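Local coordinates for sesquisabinene B synthase 2 (Santalum album, PDB 6A2A), which probably converts a prenyl diphosphate, most likely farnesyl diphosphate, into the bicyclic sesquiterpene sesquisabinene B with the help of magnesium or manganese ions, at residues Trp338-Ala343 with Thr356-Ser361; Asp273-Ala278 with Pro347-Met352; Asn280-Ser285 with Val308-Thr313. All coordinates share one frame; numbering follows the deposited sequence.

Contact 1: Trp338-Ala343 with Thr356-Ser361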
ATOM      1  N   TRP A 338      19.866  -8.359  10.577  1.00 24.62           N
ATOM      2  CA  TRP A 338      18.647  -8.542   9.735  1.00 24.34           C
ATOM      3  C   TRP A 338      17.854  -9.787  10.152  1.00 25.81           C
ATOM      4  O   TRP A 338      17.412 -10.588   9.326  1.00 26.21           O
ATOM      5  CB  TRP A 338      19.012  -8.512   8.244  1.00 27.49           C
ATOM      6  CG  TRP A 338      17.979  -7.838   7.407  1.00 24.74           C
ATOM      7  CD1 TRP A 338      17.219  -8.399   6.421  1.00 24.09           C
ATOM      8  CD2 TRP A 338      17.536  -6.475   7.548  1.00 23.14           C
ATOM      9  NE1 TRP A 338      16.359  -7.454   5.909  1.00 24.87           N
ATOM     10  CE2 TRP A 338      16.542  -6.267   6.569  1.00 24.07           C
ATOM     11  CE3 TRP A 338      17.930  -5.400   8.344  1.00 24.01           C
ATOM     12  CZ2 TRP A 338      15.912  -5.035   6.404  1.00 22.19           C
ATOM     13  CZ3 TRP A 338      17.307  -4.181   8.187  1.00 20.45           C
ATOM     14  CH2 TRP A 338      16.315  -4.009   7.226  1.00 21.04           C
ATOM     15  N   ASP A 339      17.613  -9.890  11.458  1.00 24.80           N
ATOM     16  CA  ASP A 339      17.045 -11.070  12.051  1.00 29.34           C
ATOM     17  C   ASP A 339      16.149 -10.665  13.140  1.00 24.41           C
ATOM     18  O   ASP A 339      16.613 -10.211  14.170  1.00 25.41           O
ATOM     19  CB  ASP A 339      18.172 -11.942  12.584  1.00 31.46           C
ATOM     20  CG  ASP A 339      17.676 -13.193  13.314  1.00 36.05           C
ATOM     21  OD1 ASP A 339      16.500 -13.324  13.681  1.00 34.08           O
ATOM     22  OD2 ASP A 339      18.551 -14.045  13.561  1.00 39.79           O
ATOM     23  N   ILE A 340      14.841 -10.790  12.907  1.00 24.75           N
ATOM     24  CA  ILE A 340      13.846 -10.239  13.807  1.00 23.27           C
ATOM     25  C   ILE A 340      13.352 -11.283  14.836  1.00 25.55           C
ATOM     26  O   ILE A 340      12.344 -11.041  15.489  1.00 23.19           O
ATOM     27  CB  ILE A 340      12.661  -9.666  13.022  1.00 25.87           C
ATOM     28  CG1 ILE A 340      12.068 -10.689  12.042  1.00 22.28           C
ATOM     29  CG2 ILE A 340      13.087  -8.398  12.280  1.00 25.24           C
ATOM     30  CD1 ILE A 340      10.655 -10.400  11.646  1.00 22.14           C
ATOM     31  N   SER A 341      14.057 -12.396  14.993  1.00 27.33           N
ATOM     32  CA  SER A 341      13.686 -13.443  16.000  1.00 29.05           C
ATOM     33  C   SER A 341      13.380 -12.866  17.377  1.00 29.89           C
ATOM     34  O   SER A 341      12.455 -13.328  18.017  1.00 29.20           O
ATOM     35  CB  SER A 341      14.816 -14.439  16.176  1.00 31.92           C
ATOM     36  OG  SER A 341      15.039 -15.086  14.963  1.00 40.29           O
ATOM     37  N   LYS A 342      14.218 -11.952  17.857  1.00 26.80           N
ATOM     38  CA  LYS A 342      14.085 -11.450  19.235  1.00 23.90           C
ATOM     39  C   LYS A 342      13.229 -10.191  19.310  1.00 25.26           C
ATOM     40  O   LYS A 342      13.208  -9.524  20.363  1.00 23.96           O
ATOM     41  CB  LYS A 342      15.465 -11.186  19.828  1.00 27.11           C
ATOM     42  CG  LYS A 342      16.402 -12.394  19.841  1.00 33.71           C
ATOM     43  CD  LYS A 342      17.734 -12.060  20.482  1.00 37.27           C
ATOM     44  CE  LYS A 342      18.599 -13.263  20.784  1.00 46.64           C
ATOM     45  NZ  LYS A 342      19.931 -12.823  21.267  1.00 52.20           N
ATOM     46  N   ALA A 343      12.541  -9.818  18.208  1.00 23.97           N
ATOM     47  CA  ALA A 343      11.833  -8.568  18.204  1.00 24.19           C
ATOM     48  C   ALA A 343      10.810  -8.480  19.346  1.00 20.41           C
ATOM     49  O   ALA A 343      10.595  -7.415  19.930  1.00 22.21           O
ATOM     50  CB  ALA A 343      11.173  -8.340  16.848  1.00 26.15           C
ATOM     51  N   THR A 356       8.622  -1.983  11.212  1.00 16.00           N
ATOM     52  CA  THR A 356       8.295  -1.177  10.030  1.00 17.57           C
ATOM     53  C   THR A 356       9.555  -0.844   9.226  1.00 17.47           C
ATOM     54  O   THR A 356       9.548  -0.886   8.007  1.00 14.90           O
ATOM     55  CB  THR A 356       7.472   0.040  10.410  1.00 17.49           C
ATOM     56  OG1 THR A 356       6.239  -0.370  11.026  1.00 19.76           O
ATOM     57  CG2 THR A 356       7.209   0.912   9.200  1.00 17.21           C
ATOM     58  N   MET A 357      10.648  -0.488   9.896  1.00 16.57           N
ATOM     59  CA  MET A 357      11.917  -0.307   9.240  1.00 18.05           C
ATOM     60  C   MET A 357      12.304  -1.546   8.436  1.00 17.96           C
ATOM     61  O   MET A 357      12.694  -1.452   7.283  1.00 17.35           O
ATOM     62  CB  MET A 357      13.025   0.016  10.255  1.00 17.82           C
ATOM     63  CG  MET A 357      14.440  -0.033   9.646  1.00 19.84           C
ATOM     64  SD  MET A 357      15.664  -0.287  10.947  1.00 25.14           S
ATOM     65  CE  MET A 357      15.379  -2.020  11.336  1.00 25.71           C
ATOM     66  N   PHE A 358      12.169  -2.727   9.061  1.00 17.92           N
ATOM     67  CA  PHE A 358      12.526  -3.986   8.453  1.00 19.23           C
ATOM     68  C   PHE A 358      11.643  -4.251   7.201  1.00 16.75           C
ATOM     69  O   PHE A 358      12.167  -4.520   6.142  1.00 17.56           O
ATOM     70  CB  PHE A 358      12.365  -5.076   9.524  1.00 17.83           C
ATOM     71  CG  PHE A 358      12.707  -6.471   9.086  1.00 18.85           C
ATOM     72  CD1 PHE A 358      14.020  -6.840   8.956  1.00 20.89           C
ATOM     73  CD2 PHE A 358      11.714  -7.385   8.765  1.00 21.62           C
ATOM     74  CE1 PHE A 358      14.362  -8.122   8.570  1.00 22.51           C
ATOM     75  CE2 PHE A 358      12.065  -8.667   8.388  1.00 19.47           C
ATOM     76  CZ  PHE A 358      13.377  -9.023   8.309  1.00 20.44           C
ATOM     77  N   ASN A 359      10.336  -4.136   7.350  1.00 17.50           N
ATOM     78  CA  ASN A 359       9.355  -4.448   6.313  1.00 18.29           C
ATOM     79  C   ASN A 359       9.492  -3.465   5.135  1.00 18.56           C
ATOM     80  O   ASN A 359       9.485  -3.878   3.965  1.00 18.58           O
ATOM     81  CB  ASN A 359       7.912  -4.475   6.816  1.00 18.07           C
ATOM     82  CG  ASN A 359       7.616  -5.636   7.751  1.00 18.59           C
ATOM     83  OD1 ASN A 359       8.427  -6.528   7.884  1.00 20.36           O
ATOM     84  ND2 ASN A 359       6.503  -5.563   8.448  1.00 21.90           N
ATOM     85  N   THR A 360       9.669  -2.175   5.426  1.00 17.90           N
ATOM     86  CA  THR A 360       9.805  -1.193   4.397  1.00 16.94           C
ATOM     87  C   THR A 360      11.135  -1.359   3.636  1.00 17.36           C
ATOM     88  O   THR A 360      11.181  -1.214   2.365  1.00 16.35           O
ATOM     89  CB  THR A 360       9.635   0.201   5.003  1.00 18.35           C
ATOM     90  OG1 THR A 360       8.284   0.354   5.455  1.00 20.37           O
ATOM     91  CG2 THR A 360       9.964   1.286   4.004  1.00 18.78           C
ATOM     92  N   SER A 361      12.234  -1.615   4.363  1.00 18.05           N
ATOM     93  CA  SER A 361      13.538  -1.847   3.739  1.00 17.81           C
ATOM     94  C   SER A 361      13.471  -3.062   2.788  1.00 18.12           C
ATOM     95  O   SER A 361      14.032  -3.035   1.725  1.00 17.25           O
ATOM     96  CB  SER A 361      14.605  -2.017   4.758  1.00 18.32           C
ATOM     97  OG  SER A 361      14.733  -0.785   5.455  1.00 16.94           O
TER
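A Schellman motif ends helix 325-337 in the class I terpene synthase domain, and its first non-helical residue, W338, lays its indole against F358 of helix 348-372 just before the chain turns toward that same helix. W338 takes positive phi and two bonds run back into the last turn, which together define the motif. The F358 ring comes over one indole face, CD1 standing 3.5 Å above the plane, and the closest approach of the pair is F358 CE1 to W338 NE1 at 3.4 Å. Because the planes are inclined at 44°, the pair is oblique, neither a stack nor an edge-to-face contact. At the edge of the indole S361 fits in, its CB 3.6 Å from W338 CH2, while the OG of S361 bonds back to M357 O at 2.8 Å. M357 O also accepts from S361 N, the two donors reaching it from opposite faces of its plane. F358 CG lies anti to its backbone N (chi1 -179°), a torsion that carries the ring out to the loop. There the methyl I340 CG2 sits over the ring, 3.7 Å from the F358 centroid and 7° off the normal, a well-centred CH-pi contact. The turn that follows is braced locally: D339 OD1 accepts from S341 N in an Asx turn and from S341 OG as well. Replacing W338 by an alanine would probably open a gap beside F358 and S361 and leave N362 OD1 without the NE1 donor it has now. No hydrogen bond crosses between the two segments, so dispersion and CH-pi attraction hold loop to helix, while the indole's polar N-H is satisfied by N362, one residue beyond 356-361.

Contact 2: Asp273-Ala278 with Pro347-Met352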
ATOM      1  N   ASP A 273       1.666   6.447  13.341  1.00 19.03           N
ATOM      2  CA  ASP A 273       0.990   7.654  13.670  1.00 21.82           C
ATOM      3  C   ASP A 273       0.510   7.663  15.111  1.00 20.16           C
ATOM      4  O   ASP A 273       0.310   8.747  15.670  1.00 25.73           O
ATOM      5  CB  ASP A 273      -0.159   7.944  12.708  1.00 23.18           C
ATOM      6  CG  ASP A 273      -1.273   6.957  12.787  1.00 25.53           C
ATOM      7  OD1 ASP A 273      -1.045   5.732  12.860  1.00 25.65           O
ATOM      8  OD2 ASP A 273      -2.428   7.445  12.784  1.00 30.34           O
ATOM      9  N   LYS A 274       0.430   6.497  15.716  1.00 24.14           N
ATOM     10  CA  LYS A 274      -0.098   6.392  17.101  1.00 25.04           C
ATOM     11  C   LYS A 274       1.045   6.211  18.108  1.00 23.78           C
ATOM     12  O   LYS A 274       0.769   5.979  19.318  1.00 24.20           O
ATOM     13  CB  LYS A 274      -1.098   5.239  17.235  1.00 28.66           C
ATOM     14  CG  LYS A 274      -2.285   5.341  16.285  1.00 31.81           C
ATOM     15  CD  LYS A 274      -3.149   6.526  16.521  1.00 35.56           C
ATOM     16  CE  LYS A 274      -4.423   6.477  15.694  1.00 41.49           C
ATOM     17  NZ  LYS A 274      -5.344   7.588  16.040  1.00 47.57           N
ATOM     18  N   MET A 275       2.300   6.242  17.659  1.00 23.01           N
ATOM     19  CA  MET A 275       3.406   6.251  18.649  1.00 21.57           C
ATOM     20  C   MET A 275       3.339   7.586  19.379  1.00 23.14           C
ATOM     21  O   MET A 275       3.031   8.588  18.799  1.00 23.20           O
ATOM     22  CB  MET A 275       4.780   6.146  17.993  1.00 24.68           C
ATOM     23  CG  MET A 275       4.971   4.915  17.172  1.00 23.65           C
ATOM     24  SD  MET A 275       4.812   3.407  18.097  1.00 27.53           S
ATOM     25  CE  MET A 275       3.114   2.893  17.893  1.00 30.91           C
ATOM     26  N   PRO A 276       3.711   7.607  20.655  1.00 22.14           N
ATOM     27  CA  PRO A 276       3.713   8.854  21.374  1.00 24.12           C
ATOM     28  C   PRO A 276       4.979   9.683  21.114  1.00 27.95           C
ATOM     29  O   PRO A 276       5.495  10.299  22.027  1.00 33.25           O
ATOM     30  CB  PRO A 276       3.636   8.371  22.845  1.00 21.50           C
ATOM     31  CG  PRO A 276       4.366   7.099  22.830  1.00 21.65           C
ATOM     32  CD  PRO A 276       4.027   6.437  21.497  1.00 21.69           C
ATOM     33  N   PHE A 277       5.455   9.688  19.865  1.00 28.72           N
ATOM     34  CA  PHE A 277       6.523  10.568  19.400  1.00 28.70           C
ATOM     35  C   PHE A 277       6.348  10.753  17.880  1.00 32.92           C
ATOM     36  O   PHE A 277       5.386  10.157  17.252  1.00 30.35           O
ATOM     37  CB  PHE A 277       7.885  10.009  19.843  1.00 27.44           C
ATOM     38  CG  PHE A 277       8.029   8.508  19.687  1.00 25.95           C
ATOM     39  CD1 PHE A 277       8.264   7.934  18.447  1.00 27.13           C
ATOM     40  CD2 PHE A 277       7.863   7.649  20.774  1.00 25.99           C
ATOM     41  CE1 PHE A 277       8.372   6.561  18.294  1.00 22.67           C
ATOM     42  CE2 PHE A 277       7.951   6.271  20.612  1.00 22.73           C
ATOM     43  CZ  PHE A 277       8.211   5.721  19.384  1.00 21.74           C
ATOM     44  N   ALA A 278       7.227  11.561  17.280  1.00 33.71           N
ATOM     45  CA  ALA A 278       7.327  11.706  15.767  1.00 35.63           C
ATOM     46  C   ALA A 278       6.018  12.253  15.147  1.00 36.75           C
ATOM     47  O   ALA A 278       5.573  11.893  13.963  1.00 29.15           O
ATOM     48  CB  ALA A 278       7.765  10.408  15.126  1.00 39.23           C
ATOM     49  N   PRO A 347       9.356  -3.637  23.823  1.00 24.71           N
ATOM     50  CA  PRO A 347       8.028  -3.152  23.959  1.00 24.19           C
ATOM     51  C   PRO A 347       7.413  -2.598  22.665  1.00 24.50           C
ATOM     52  O   PRO A 347       8.115  -2.214  21.754  1.00 23.88           O
ATOM     53  CB  PRO A 347       8.090  -1.997  24.972  1.00 28.33           C
ATOM     54  CG  PRO A 347       9.470  -1.542  24.929  1.00 27.71           C
ATOM     55  CD  PRO A 347      10.299  -2.734  24.499  1.00 27.66           C
ATOM     56  N   ARG A 348       6.102  -2.703  22.592  1.00 26.35           N
ATOM     57  CA  ARG A 348       5.312  -2.369  21.438  1.00 25.16           C
ATOM     58  C   ARG A 348       5.786  -1.069  20.762  1.00 27.06           C
ATOM     59  O   ARG A 348       5.976  -1.033  19.513  1.00 21.37           O
ATOM     60  CB  ARG A 348       3.864  -2.240  21.901  1.00 27.32           C
ATOM     61  CG  ARG A 348       2.940  -1.611  20.883  1.00 25.53           C
ATOM     62  CD  ARG A 348       1.515  -1.507  21.383  1.00 24.91           C
ATOM     63  NE  ARG A 348       0.644  -1.048  20.331  1.00 24.22           N
ATOM     64  CZ  ARG A 348       0.043  -1.839  19.445  1.00 22.70           C
ATOM     65  NH1 ARG A 348       0.266  -3.141  19.465  1.00 23.41           N
ATOM     66  NH2 ARG A 348      -0.662  -1.291  18.483  1.00 26.18           N
ATOM     67  N   ASN A 349       5.960   0.022  21.529  1.00 19.90           N
ATOM     68  CA  ASN A 349       6.274   1.286  20.886  1.00 20.10           C
ATOM     69  C   ASN A 349       7.677   1.322  20.277  1.00 21.02           C
ATOM     70  O   ASN A 349       7.967   2.285  19.527  1.00 20.76           O
ATOM     71  CB  ASN A 349       6.065   2.481  21.819  1.00 22.17           C
ATOM     72  CG  ASN A 349       4.623   2.742  22.197  1.00 25.48           C
ATOM     73  OD1 ASN A 349       3.685   2.269  21.509  1.00 24.17           O
ATOM     74  ND2 ASN A 349       4.444   3.461  23.311  1.00 21.31           N
ATOM     75  N   ILE A 350       8.539   0.374  20.585  1.00 18.70           N
ATOM     76  CA  ILE A 350       9.853   0.279  19.997  1.00 20.22           C
ATOM     77  C   ILE A 350       9.826  -0.793  18.913  1.00 19.22           C
ATOM     78  O   ILE A 350      10.458  -0.654  17.873  1.00 19.53           O
ATOM     79  CB  ILE A 350      10.908   0.010  21.087  1.00 22.60           C
ATOM     80  CG1 ILE A 350      10.918   1.183  22.084  1.00 24.20           C
ATOM     81  CG2 ILE A 350      12.286  -0.244  20.484  1.00 21.93           C
ATOM     82  CD1 ILE A 350      11.864   0.996  23.261  1.00 26.58           C
ATOM     83  N   ARG A 351       9.087  -1.875  19.161  1.00 19.13           N
ATOM     84  CA  ARG A 351       8.984  -2.989  18.246  1.00 18.25           C
ATOM     85  C   ARG A 351       8.300  -2.578  16.923  1.00 16.45           C
ATOM     86  O   ARG A 351       8.711  -3.066  15.850  1.00 17.89           O
ATOM     87  CB  ARG A 351       8.161  -4.128  18.863  1.00 18.98           C
ATOM     88  CG  ARG A 351       8.426  -5.490  18.252  1.00 19.69           C
ATOM     89  CD  ARG A 351       7.528  -6.602  18.784  1.00 19.78           C
ATOM     90  NE  ARG A 351       7.346  -6.531  20.219  1.00 22.10           N
ATOM     91  CZ  ARG A 351       6.297  -6.986  20.896  1.00 25.57           C
ATOM     92  NH1 ARG A 351       5.430  -7.821  20.330  1.00 26.00           N
ATOM     93  NH2 ARG A 351       6.118  -6.572  22.140  1.00 26.57           N
ATOM     94  N   MET A 352       7.318  -1.720  16.991  1.00 17.94           N
ATOM     95  CA  MET A 352       6.538  -1.332  15.762  1.00 17.93           C
ATOM     96  C   MET A 352       7.431  -0.518  14.811  1.00 18.83           C
ATOM     97  O   MET A 352       7.577  -0.876  13.614  1.00 19.64           O
ATOM     98  CB  MET A 352       5.225  -0.663  16.139  1.00 18.45           C
ATOM     99  CG  MET A 352       4.187  -1.712  16.612  1.00 19.51           C
ATOM    100  SD  MET A 352       2.649  -1.026  17.158  1.00 22.26           S
ATOM    101  CE  MET A 352       2.124  -0.216  15.647  1.00 24.13           C
TER
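In the all-helical class I terpene synthase fold, the linker between helices 239-270 and 281-292 rests M275 against N349, in the first turn of helix 348-372. P347 occupies the N-cap position there, and its carbonyl O accepts from both I350 N and R351 N. The tight part is buried round M275. Its chain is bent at chi2 (-61°) and chi3 (95°), which folds the thioether back along N349, so that the two side chains pass each other in opposite directions: M275 SD lies 3.6 Å from N349 O, and M275 CE lies 3.7 Å from N349 OD1. Deeper in, the methyl tips of the two methionines meet, M275 CE to M352 CE at 4.0 Å. The sulfur of M352 in turn stands 3.5 Å above the centre of the guanidinium plane of R348, whose NH1 and NH2 donate to the carbonyls of L369 and K370 of the second subunit; this side therefore borders the dimer interface.

The other side is looser by area: solvent-exposed P276 loses about 22 Å² to the helix, M275 about 70 Å². P276 brings ring carbons alone to the amide of N349, although its CD comes as near as 3.5 Å to N349 ND2. That nitrogen has its polar partner outside the two segments, in a hydrogen bond with Y322 OH, and no hydrogen bond links the segments themselves. Between the two regions, F277 puts one ring face over M275 CB and also meets the ring of Y322, the planes about 55° apart. Its far edge points at the helix backbone: F277 CZ approaches N349 O in the plane of the ring, at 3.4 Å.

Contact 3: Asn280-Ser285 with Val308-Thr313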
ATOM      1  N   ASN A 280       4.015  14.726  13.111  1.00 27.75           N
ATOM      2  CA  ASN A 280       4.271  15.239  11.782  1.00 26.64           C
ATOM      3  C   ASN A 280       5.414  14.562  11.023  1.00 25.42           C
ATOM      4  O   ASN A 280       5.861  15.059  10.051  1.00 23.36           O
ATOM      5  CB  ASN A 280       4.478  16.736  11.811  1.00 26.77           C
ATOM      6  CG  ASN A 280       3.225  17.487  12.199  1.00 28.73           C
ATOM      7  OD1 ASN A 280       2.163  17.165  11.785  1.00 32.20           O
ATOM      8  ND2 ASN A 280       3.378  18.470  13.004  1.00 29.23           N
ATOM      9  N   GLY A 281       5.856  13.412  11.479  1.00 23.71           N
ATOM     10  CA  GLY A 281       6.930  12.715  10.825  1.00 22.89           C
ATOM     11  C   GLY A 281       6.719  12.430   9.349  1.00 22.04           C
ATOM     12  O   GLY A 281       7.562  12.648   8.552  1.00 20.41           O
ATOM     13  N   LEU A 282       5.555  11.935   9.023  1.00 20.69           N
ATOM     14  CA  LEU A 282       5.260  11.584   7.657  1.00 21.08           C
ATOM     15  C   LEU A 282       5.153  12.806   6.767  1.00 18.12           C
ATOM     16  O   LEU A 282       5.747  12.878   5.741  1.00 18.14           O
ATOM     17  CB  LEU A 282       3.984  10.783   7.592  1.00 22.79           C
ATOM     18  CG  LEU A 282       3.538  10.167   6.277  1.00 26.60           C
ATOM     19  CD1 LEU A 282       2.828  11.188   5.464  1.00 32.76           C
ATOM     20  CD2 LEU A 282       4.603   9.504   5.455  1.00 24.09           C
ATOM     21  N   ILE A 283       4.361  13.762   7.197  1.00 21.38           N
ATOM     22  CA  ILE A 283       4.162  14.945   6.395  1.00 23.53           C
ATOM     23  C   ILE A 283       5.450  15.739   6.197  1.00 20.63           C
ATOM     24  O   ILE A 283       5.740  16.160   5.137  1.00 20.31           O
ATOM     25  CB  ILE A 283       2.973  15.803   6.858  1.00 28.30           C
ATOM     26  CG1 ILE A 283       2.756  16.940   5.912  1.00 32.23           C
ATOM     27  CG2 ILE A 283       3.194  16.472   8.165  1.00 33.67           C
ATOM     28  CD1 ILE A 283       2.179  16.501   4.610  1.00 32.04           C
ATOM     29  N   GLN A 284       6.228  15.884   7.235  1.00 19.59           N
ATOM     30  CA  GLN A 284       7.462  16.591   7.127  1.00 20.56           C
ATOM     31  C   GLN A 284       8.452  15.865   6.209  1.00 19.10           C
ATOM     32  O   GLN A 284       9.116  16.487   5.440  1.00 18.43           O
ATOM     33  CB  GLN A 284       8.024  16.908   8.499  1.00 26.23           C
ATOM     34  CG  GLN A 284       7.077  17.889   9.159  1.00 33.04           C
ATOM     35  CD  GLN A 284       7.544  18.627  10.382  1.00 38.00           C
ATOM     36  OE1 GLN A 284       7.156  19.745  10.568  1.00 41.45           O
ATOM     37  NE2 GLN A 284       8.301  17.991  11.234  1.00 41.07           N
ATOM     38  N   SER A 285       8.476  14.545   6.269  1.00 16.15           N
ATOM     39  CA  SER A 285       9.364  13.804   5.398  1.00 17.69           C
ATOM     40  C   SER A 285       8.965  14.034   3.944  1.00 17.95           C
ATOM     41  O   SER A 285       9.770  14.244   3.109  1.00 15.97           O
ATOM     42  CB  SER A 285       9.337  12.310   5.680  1.00 18.93           C
ATOM     43  OG  SER A 285      10.072  11.619   4.731  1.00 19.71           O
ATOM     44  N   VAL A 308      11.322   6.212   3.792  1.00 13.93           N
ATOM     45  CA  VAL A 308      12.586   6.134   4.551  1.00 17.10           C
ATOM     46  C   VAL A 308      12.724   7.360   5.481  1.00 17.37           C
ATOM     47  O   VAL A 308      13.072   7.216   6.684  1.00 15.21           O
ATOM     48  CB  VAL A 308      13.774   5.991   3.597  1.00 17.12           C
ATOM     49  CG1 VAL A 308      15.096   5.914   4.325  1.00 16.40           C
ATOM     50  CG2 VAL A 308      13.594   4.748   2.741  1.00 18.38           C
ATOM     51  N   GLY A 309      12.452   8.575   4.968  1.00 14.52           N
ATOM     52  CA  GLY A 309      12.586   9.774   5.804  1.00 15.51           C
ATOM     53  C   GLY A 309      11.654   9.785   7.005  1.00 15.43           C
ATOM     54  O   GLY A 309      12.066  10.173   8.105  1.00 17.12           O
ATOM     55  N   ALA A 310      10.402   9.313   6.844  1.00 15.64           N
ATOM     56  CA  ALA A 310       9.493   9.190   7.970  1.00 15.13           C
ATOM     57  C   ALA A 310      10.032   8.171   8.993  1.00 15.25           C
ATOM     58  O   ALA A 310       9.947   8.445  10.218  1.00 15.92           O
ATOM     59  CB  ALA A 310       8.141   8.797   7.489  1.00 15.19           C
ATOM     60  N   LEU A 311      10.659   7.108   8.556  1.00 15.54           N
ATOM     61  CA  LEU A 311      11.239   6.120   9.468  1.00 15.65           C
ATOM     62  C   LEU A 311      12.501   6.659  10.148  1.00 16.34           C
ATOM     63  O   LEU A 311      12.700   6.351  11.345  1.00 16.16           O
ATOM     64  CB  LEU A 311      11.513   4.802   8.728  1.00 16.92           C
ATOM     65  CG  LEU A 311      10.204   4.097   8.342  1.00 17.99           C
ATOM     66  CD1 LEU A 311      10.429   2.980   7.367  1.00 20.42           C
ATOM     67  CD2 LEU A 311       9.486   3.604   9.575  1.00 22.33           C
ATOM     68  N   ILE A 312      13.323   7.416   9.445  1.00 16.43           N
ATOM     69  CA  ILE A 312      14.510   8.068  10.059  1.00 17.58           C
ATOM     70  C   ILE A 312      14.044   8.977  11.197  1.00 16.71           C
ATOM     71  O   ILE A 312      14.553   8.841  12.308  1.00 18.99           O
ATOM     72  CB  ILE A 312      15.356   8.810   9.007  1.00 16.75           C
ATOM     73  CG1 ILE A 312      16.054   7.812   8.096  1.00 17.06           C
ATOM     74  CG2 ILE A 312      16.349   9.756   9.646  1.00 18.96           C
ATOM     75  CD1 ILE A 312      16.666   8.432   6.881  1.00 17.95           C
ATOM     76  N   THR A 313      13.009   9.810  10.958  1.00 15.60           N
ATOM     77  CA  THR A 313      12.457  10.723  11.951  1.00 19.16           C
ATOM     78  C   THR A 313      11.952   9.939  13.170  1.00 19.14           C
ATOM     79  O   THR A 313      12.291  10.276  14.349  1.00 19.44           O
ATOM     80  CB  THR A 313      11.361  11.616  11.344  1.00 23.79           C
ATOM     81  OG1 THR A 313      12.017  12.368  10.317  1.00 26.18           O
ATOM     82  CG2 THR A 313      10.713  12.526  12.372  1.00 26.78           C
TER
HETATM   83  O   HOH W   1      10.095  13.755   9.221  1.00 23.87           O
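A310 and S285 pack where helix 281-292 crosses helix 299-321, the helix that carries the magnesium-binding D316 and D320 in this alpha-helical terpene synthase domain. The two short segments approach to 8.1 Å between axes, with their N-to-C directions at 130°, an approach consistent with the small residues G281, S285, G309 and A310 at the crossing. A310 has the most surface covered. Its methyl CB rests 4.0 Å from L282 CA and at the same distance from G281 O, so it meets helix backbone as closely as it meets the side chain of L282, whose CD2 is 4.1 Å away. Behind this point the side chains of both L282 and A310 reach W267 of helix 239-270.

S285 follows in buried area. With OG anti to its own backbone N (chi1 173°), the hydroxyl is carried across to helix 299-321, reaching 3.3 Å from G309 CA. A CB at G309 would fall on that oxygen, so the missing side chain is what permits the approach. Although S285 OG is also near A310 N, the angle is too poor for a hydrogen bond; the hydroxyl instead bonds with A306 O, one turn earlier on the helix it faces.

G281 forms the third part, near the start of its helix. T313 lays its CG2 methyl against the CA of G281. The polar arm of T313 is tied across by solvent: one water donates to G281 O at 2.8 Å and lies 2.6 Å from T313 OG1.

How the contacts relate
From the N terminus, the chain first supplies the 273-278 linker and then helix 281-292, which contact 3 joins to helix 299-321, closing a loop of 22 residues. Helix 325-337 comes next, then the 338-343 turn, and entry into helix 348-372 completes contact 2 across 68 intervening residues. Contact 3 is thus nested within contact 2. Contact 1 starts after contact 3 has closed and crosses contact 2, because 347-352 lies between its segments. Helix 348-372 serves contacts 1 and 2, both of which border the second subunit; T356 and T360 also pack on L311, binding contact 1 to the helix that carries the metal-binding aspartates, used by contact 3.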